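Local structure of polysaccharide deacetylase-like protein (Bacillus anthracis, 4V33) at residues Leu271-Lys285 with His305-Tyr318. The protein is a putative, probably zinc-dependent polysaccharide deacetylase, one of two apparently needed for osmotic stability and maintenance of cell shape. Residues are numbered along the deposited sequence; the frame is centred on the assembly and turned at random.
Sequences LPKITNYEEELKESK and HVDDKVVAETKKYY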
loop_
_atom_site.group_PDB
_atom_site.type_symbol
_atom_site.label_atom_id
_atom_site.label_comp_id
_atom_site.label_asym_id
_atom_site.label_seq_id
_atom_site.Cartn_x
_atom_site.Cartn_y
_atom_site.Cartn_z
ATOM N N LEU A 271 -16.821 2.288 -18.233
ATOM C CA LEU A 271 -16.910 0.827 -18.261
ATOM C C LEU A 271 -18.308 0.198 -18.133
ATOM O O LEU A 271 -18.592 -0.769 -18.828
ATOM C CB LEU A 271 -15.927 0.222 -17.256
ATOM C CG LEU A 271 -14.461 0.446 -17.629
ATOM C CD1 LEU A 271 -13.543 0.089 -16.472
ATOM C CD2 LEU A 271 -14.111 -0.380 -18.867
ATOM N N PRO A 272 -19.182 0.739 -17.258
ATOM C CA PRO A 272 -20.520 0.134 -17.198
ATOM C C PRO A 272 -21.319 0.262 -18.494
ATOM O O PRO A 272 -22.295 -0.466 -18.667
ATOM C CB PRO A 272 -21.210 0.935 -16.087
ATOM C CG PRO A 272 -20.093 1.363 -15.203
ATOM C CD PRO A 272 -18.973 1.694 -16.153
ATOM N N LYS A 273 -20.898 1.151 -19.395
ATOM C CA LYS A 273 -21.659 1.438 -20.611
ATOM C C LYS A 273 -21.053 0.865 -21.893
ATOM O O LYS A 273 -21.579 1.090 -22.983
ATOM C CB LYS A 273 -21.821 2.950 -20.775
ATOM C CG LYS A 273 -22.510 3.636 -19.608
ATOM C CD LYS A 273 -23.933 3.127 -19.436
ATOM C CE LYS A 273 -24.666 3.892 -18.343
ATOM N NZ LYS A 273 -24.745 5.353 -18.640
ATOM N N ILE A 274 -19.946 0.141 -21.778
ATOM C CA ILE A 274 -19.314 -0.418 -22.967
ATOM C C ILE A 274 -19.490 -1.932 -23.018
ATOM O O ILE A 274 -19.881 -2.552 -22.028
ATOM C CB ILE A 274 -17.821 -0.075 -23.027
ATOM C CG1 ILE A 274 -17.076 -0.743 -21.867
ATOM C CG2 ILE A 274 -17.630 1.434 -22.956
ATOM C CD1 ILE A 274 -15.851 -1.525 -22.288
ATOM N N THR A 275 -19.218 -2.523 -24.177
ATOM C CA THR A 275 -19.263 -3.980 -24.304
ATOM C C THR A 275 -17.919 -4.567 -24.719
ATOM O O THR A 275 -17.731 -5.789 -24.660
ATOM C CB THR A 275 -20.310 -4.455 -25.332
ATOM O OG1 THR A 275 -19.928 -4.015 -26.641
ATOM C CG2 THR A 275 -21.706 -3.933 -24.995
ATOM N N ASN A 276 -16.994 -3.717 -25.156
ATOM C CA ASN A 276 -15.706 -4.206 -25.641
ATOM C C ASN A 276 -14.673 -4.342 -24.529
ATOM O O ASN A 276 -13.633 -3.671 -24.513
ATOM C CB ASN A 276 -15.187 -3.380 -26.837
ATOM C CG ASN A 276 -14.985 -1.912 -26.507
ATOM O OD1 ASN A 276 -15.723 -1.320 -25.713
ATOM N ND2 ASN A 276 -13.971 -1.311 -27.124
ATOM N N TYR A 277 -14.967 -5.235 -23.590
ATOM C CA TYR A 277 -14.127 -5.378 -22.411
ATOM C C TYR A 277 -12.734 -5.911 -22.746
ATOM O O TYR A 277 -11.755 -5.490 -22.138
ATOM C CB TYR A 277 -14.832 -6.226 -21.339
ATOM C CG TYR A 277 -16.011 -5.502 -20.713
ATOM C CD1 TYR A 277 -15.806 -4.393 -19.903
ATOM C CD2 TYR A 277 -17.323 -5.914 -20.943
ATOM C CE1 TYR A 277 -16.864 -3.711 -19.328
ATOM C CE2 TYR A 277 -18.401 -5.231 -20.367
ATOM C CZ TYR A 277 -18.157 -4.129 -19.559
ATOM O OH TYR A 277 -19.202 -3.424 -18.976
ATOM N N GLU A 278 -12.632 -6.822 -23.714
ATOM C CA GLU A 278 -11.308 -7.320 -24.073
ATOM C C GLU A 278 -10.438 -6.177 -24.592
ATOM O O GLU A 278 -9.286 -6.023 -24.186
ATOM C CB GLU A 278 -11.379 -8.462 -25.086
ATOM C CG GLU A 278 -11.926 -9.746 -24.492
ATOM C CD GLU A 278 -11.640 -10.961 -25.347
ATOM O OE1 GLU A 278 -10.731 -10.904 -26.205
ATOM O OE2 GLU A 278 -12.335 -11.979 -25.157
ATOM N N GLU A 279 -10.994 -5.356 -25.472
ATOM C CA GLU A 279 -10.229 -4.238 -26.007
ATOM C C GLU A 279 -9.848 -3.224 -24.924
ATOM O O GLU A 279 -8.707 -2.772 -24.861
ATOM C CB GLU A 279 -10.992 -3.537 -27.138
ATOM C CG GLU A 279 -10.201 -2.405 -27.759
ATOM C CD GLU A 279 -10.844 -1.836 -29.002
ATOM O OE1 GLU A 279 -11.956 -2.283 -29.370
ATOM O OE2 GLU A 279 -10.225 -0.929 -29.605
ATOM N N GLU A 280 -10.795 -2.872 -24.064
ATOM C CA GLU A 280 -10.559 -1.802 -23.086
ATOM C C GLU A 280 -9.727 -2.227 -21.884
ATOM O O GLU A 280 -8.998 -1.411 -21.312
ATOM C CB GLU A 280 -11.884 -1.217 -22.606
ATOM C CG GLU A 280 -12.572 -0.340 -23.642
ATOM C CD GLU A 280 -11.835 0.985 -23.904
ATOM O OE1 GLU A 280 -10.937 1.389 -23.127
ATOM O OE2 GLU A 280 -12.178 1.632 -24.914
ATOM N N LEU A 281 -9.854 -3.493 -21.486
ATOM C CA LEU A 281 -9.226 -3.968 -20.250
ATOM C C LEU A 281 -8.055 -4.917 -20.501
ATOM O O LEU A 281 -6.988 -4.782 -19.902
ATOM C CB LEU A 281 -10.265 -4.664 -19.361
ATOM C CG LEU A 281 -11.368 -3.778 -18.775
ATOM C CD1 LEU A 281 -12.448 -4.617 -18.118
ATOM C CD2 LEU A 281 -10.790 -2.767 -17.779
ATOM N N LYS A 282 -8.258 -5.885 -21.383
ATOM C CA LYS A 282 -7.245 -6.888 -21.656
ATOM C C LYS A 282 -6.153 -6.371 -22.601
ATOM O O LYS A 282 -4.964 -6.483 -22.311
ATOM C CB LYS A 282 -7.917 -8.138 -22.229
ATOM C CG LYS A 282 -6.990 -9.270 -22.568
ATOM C CD LYS A 282 -7.815 -10.393 -23.176
ATOM C CE LYS A 282 -6.953 -11.368 -23.919
ATOM N NZ LYS A 282 -6.364 -10.809 -25.175
ATOM N N GLU A 283 -6.559 -5.808 -23.734
ATOM C CA GLU A 283 -5.589 -5.403 -24.748
ATOM C C GLU A 283 -4.815 -4.141 -24.359
ATOM O O GLU A 283 -3.682 -3.934 -24.799
ATOM C CB GLU A 283 -6.276 -5.272 -26.119
ATOM C CG GLU A 283 -6.886 -6.610 -26.564
ATOM C CD GLU A 283 -7.691 -6.547 -27.850
ATOM O OE1 GLU A 283 -7.769 -5.472 -28.484
ATOM O OE2 GLU A 283 -8.245 -7.600 -28.227
ATOM N N SER A 284 -5.423 -3.304 -23.525
ATOM C CA SER A 284 -4.728 -2.136 -22.995
ATOM C C SER A 284 -3.580 -2.595 -22.103
ATOM O O SER A 284 -2.455 -2.105 -22.220
ATOM C CB SER A 284 -5.692 -1.229 -22.224
ATOM O OG SER A 284 -6.353 -1.941 -21.191
ATOM N N LYS A 285 -3.868 -3.549 -21.223
ATOM C CA LYS A 285 -2.840 -4.151 -20.373
ATOM C C LYS A 285 -1.702 -4.734 -21.207
ATOM O O LYS A 285 -0.527 -4.487 -20.934
ATOM C CB LYS A 285 -3.462 -5.246 -19.506
ATOM C CG LYS A 285 -2.456 -6.175 -18.844
ATOM C CD LYS A 285 -3.168 -7.283 -18.094
ATOM C CE LYS A 285 -2.182 -8.336 -17.608
ATOM N NZ LYS A 285 -2.887 -9.522 -17.037
ATOM N N HIS A 305 -16.449 4.991 -12.325
ATOM C CA HIS A 305 -17.680 4.259 -12.618
ATOM C C HIS A 305 -17.463 2.759 -12.564
ATOM O O HIS A 305 -16.657 2.207 -13.313
ATOM C CB HIS A 305 -18.242 4.651 -13.982
ATOM C CG HIS A 305 -18.853 6.015 -14.010
ATOM N ND1 HIS A 305 -19.390 6.562 -15.155
ATOM C CD2 HIS A 305 -19.012 6.945 -13.037
ATOM C CE1 HIS A 305 -19.856 7.770 -14.887
ATOM N NE2 HIS A 305 -19.642 8.026 -13.609
ATOM N N VAL A 306 -18.186 2.100 -11.670
ATOM C CA VAL A 306 -17.993 0.672 -11.471
ATOM C C VAL A 306 -19.272 0.035 -10.942
ATOM O O VAL A 306 -20.052 0.671 -10.234
ATOM C CB VAL A 306 -16.781 0.405 -10.529
ATOM C CG1 VAL A 306 -16.939 1.160 -9.209
ATOM C CG2 VAL A 306 -16.575 -1.094 -10.297
ATOM N N ASP A 307 -19.505 -1.207 -11.343
ATOM C CA ASP A 307 -20.595 -2.005 -10.805
ATOM C C ASP A 307 -20.120 -3.456 -10.759
ATOM O O ASP A 307 -18.971 -3.734 -11.106
ATOM C CB ASP A 307 -21.883 -1.826 -11.622
ATOM C CG ASP A 307 -21.718 -2.184 -13.096
ATOM O OD1 ASP A 307 -20.865 -3.028 -13.440
ATOM O OD2 ASP A 307 -22.479 -1.632 -13.925
ATOM N N ASP A 308 -20.977 -4.373 -10.324
ATOM C CA ASP A 308 -20.557 -5.762 -10.171
ATOM C C ASP A 308 -20.095 -6.381 -11.489
ATOM O O ASP A 308 -19.149 -7.171 -11.509
ATOM C CB ASP A 308 -21.676 -6.613 -9.559
ATOM C CG ASP A 308 -21.883 -6.331 -8.082
ATOM O OD1 ASP A 308 -21.012 -5.680 -7.463
ATOM O OD2 ASP A 308 -22.919 -6.775 -7.538
ATOM N N LYS A 309 -20.763 -6.022 -12.582
ATOM C CA LYS A 309 -20.390 -6.513 -13.903
ATOM C C LYS A 309 -18.980 -6.061 -14.274
ATOM O O LYS A 309 -18.176 -6.850 -14.770
ATOM C CB LYS A 309 -21.389 -6.033 -14.959
ATOM C CG LYS A 309 -20.924 -6.220 -16.396
ATOM C CD LYS A 309 -21.030 -7.662 -16.837
ATOM C CE LYS A 309 -20.500 -7.865 -18.252
ATOM N NZ LYS A 309 -20.316 -9.307 -18.569
ATOM N N VAL A 310 -18.688 -4.788 -14.032
ATOM C CA VAL A 310 -17.367 -4.238 -14.328
ATOM C C VAL A 310 -16.290 -4.887 -13.467
ATOM O O VAL A 310 -15.206 -5.194 -13.962
ATOM C CB VAL A 310 -17.336 -2.701 -14.172
ATOM C CG1 VAL A 310 -15.907 -2.154 -14.293
ATOM C CG2 VAL A 310 -18.235 -2.056 -15.219
ATOM N N VAL A 311 -16.582 -5.095 -12.184
ATOM C CA VAL A 311 -15.633 -5.776 -11.302
ATOM C C VAL A 311 -15.326 -7.177 -11.820
ATOM O O VAL A 311 -14.165 -7.585 -11.871
ATOM C CB VAL A 311 -16.137 -5.863 -9.839
ATOM C CG1 VAL A 311 -15.208 -6.742 -8.998
ATOM C CG2 VAL A 311 -16.220 -4.484 -9.222
ATOM N N ALA A 312 -16.361 -7.909 -12.215
ATOM C CA ALA A 312 -16.156 -9.263 -12.714
ATOM C C ALA A 312 -15.309 -9.297 -13.989
ATOM O O ALA A 312 -14.484 -10.197 -14.165
ATOM C CB ALA A 312 -17.477 -9.958 -12.929
ATOM N N GLU A 313 -15.509 -8.321 -14.876
ATOM C CA GLU A 313 -14.703 -8.253 -16.090
ATOM C C GLU A 313 -13.263 -7.880 -15.748
ATOM O O GLU A 313 -12.313 -8.483 -16.257
ATOM C CB GLU A 313 -15.293 -7.247 -17.091
ATOM C CG GLU A 313 -16.648 -7.651 -17.669
ATOM C CD GLU A 313 -16.568 -8.816 -18.644
ATOM O OE1 GLU A 313 -15.450 -9.246 -18.996
ATOM O OE2 GLU A 313 -17.639 -9.305 -19.067
ATOM N N THR A 314 -13.112 -6.896 -14.865
ATOM C CA THR A 314 -11.802 -6.415 -14.456
ATOM C C THR A 314 -10.984 -7.527 -13.793
ATOM O O THR A 314 -9.776 -7.624 -14.009
ATOM C CB THR A 314 -11.956 -5.199 -13.526
ATOM O OG1 THR A 314 -12.709 -4.191 -14.213
ATOM C CG2 THR A 314 -10.597 -4.615 -13.130
ATOM N N LYS A 315 -11.662 -8.378 -13.023
ATOM C CA LYS A 315 -11.030 -9.461 -12.271
ATOM C C LYS A 315 -10.313 -10.445 -13.197
ATOM O O LYS A 315 -9.369 -11.122 -12.793
ATOM C CB LYS A 315 -12.096 -10.214 -11.463
ATOM C CG LYS A 315 -11.547 -11.237 -10.485
ATOM C CD LYS A 315 -12.639 -11.762 -9.567
ATOM C CE LYS A 315 -12.067 -12.688 -8.497
ATOM N NZ LYS A 315 -13.120 -13.174 -7.561
ATOM N N LYS A 316 -10.776 -10.530 -14.440
ATOM C CA LYS A 316 -10.159 -11.429 -15.409
ATOM C C LYS A 316 -8.723 -11.025 -15.748
ATOM O O LYS A 316 -7.909 -11.874 -16.139
ATOM C CB LYS A 316 -10.988 -11.472 -16.691
ATOM C CG LYS A 316 -12.392 -12.015 -16.506
ATOM C CD LYS A 316 -13.209 -11.831 -17.780
ATOM C CE LYS A 316 -14.641 -12.300 -17.578
ATOM N NZ LYS A 316 -15.455 -12.133 -18.817
ATOM N N TYR A 317 -8.416 -9.739 -15.592
ATOM C CA TYR A 317 -7.192 -9.174 -16.157
ATOM C C TYR A 317 -6.288 -8.443 -15.172
ATOM O O TYR A 317 -5.091 -8.330 -15.411
ATOM C CB TYR A 317 -7.543 -8.222 -17.307
ATOM C CG TYR A 317 -8.529 -8.829 -18.279
ATOM C CD1 TYR A 317 -8.213 -9.992 -18.972
ATOM C CD2 TYR A 317 -9.779 -8.262 -18.484
ATOM C CE1 TYR A 317 -9.108 -10.565 -19.851
ATOM C CE2 TYR A 317 -10.682 -8.827 -19.371
ATOM C CZ TYR A 317 -10.338 -9.985 -20.047
ATOM O OH TYR A 317 -11.215 -10.572 -20.936
ATOM N N TYR A 318 -6.863 -7.948 -14.081
ATOM C CA TYR A 318 -6.120 -7.125 -13.126
ATOM C C TYR A 318 -6.248 -7.668 -11.712
ATOM O O TYR A 318 -7.288 -8.209 -11.347
ATOM C CB TYR A 318 -6.630 -5.680 -13.153
ATOM C CG TYR A 318 -6.442 -4.990 -14.483
ATOM C CD1 TYR A 318 -5.225 -4.399 -14.809
ATOM C CD2 TYR A 318 -7.472 -4.945 -15.417
ATOM C CE1 TYR A 318 -5.036 -3.772 -16.018
ATOM C CE2 TYR A 318 -7.298 -4.318 -16.635
ATOM C CZ TYR A 318 -6.077 -3.732 -16.929
ATOM O OH TYR A 318 -5.875 -3.104 -18.137
HETATM O O HOH W 1 -15.371 3.090 -15.669
HETATM O O HOH W 2 -2.659 -8.182 -14.498
#
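With CG of Tyr-277 turned beside its own backbone N (chi1 -70°), the phenol ring is presented to Glu-313, whose chain bends at chi2 and folds over one ring face. Glu-313 CG sits 3.8 Å from the centroid of the Tyr-277 ring, a CH-pi contact, and the carboxylate stacks almost parallel to the ring, 5° apart. Two salt bridges restrain its rotation there, Lys-309 NZ on the anti lone pair of OE2 and Lys-316 NZ meeting OE1 from above the carboxylate plane, while Tyr-277 OH donates to Leu-271 O (2.7 Å), tying the helix start to the 3-10 turn. There Val-310 packs its two methyls against Leu-271 and Pro-272, CG1 lying 3.8 Å from Leu-271 CB; Asp-307, the N-cap of helix 308-315, accepts from Val-310 N through OD1. At the other end Tyr-317 is sandwiched between Lys-282 CB, 3.6 Å from the ring centroid, and Lys-316 CB on the opposite face. Lys-285, extended beyond CG, donates from NZ to Tyr-317 O (3.0 Å) in the carbonyl plane, and a water bridges the same two atoms. Tyr-318 OH, hydrogen-bonded to Ser-263 OG, lies 2.7 Å from Leu-281 O, a weak bond at most. The two helices, 10.3 Å apart at a crossing of -36°, are separated in sequence by strand 298-300, where Thr-314 and Tyr-318 pack on Val-299, as successive helices of the parallel beta/alpha barrel expected of polysaccharide deacetylases.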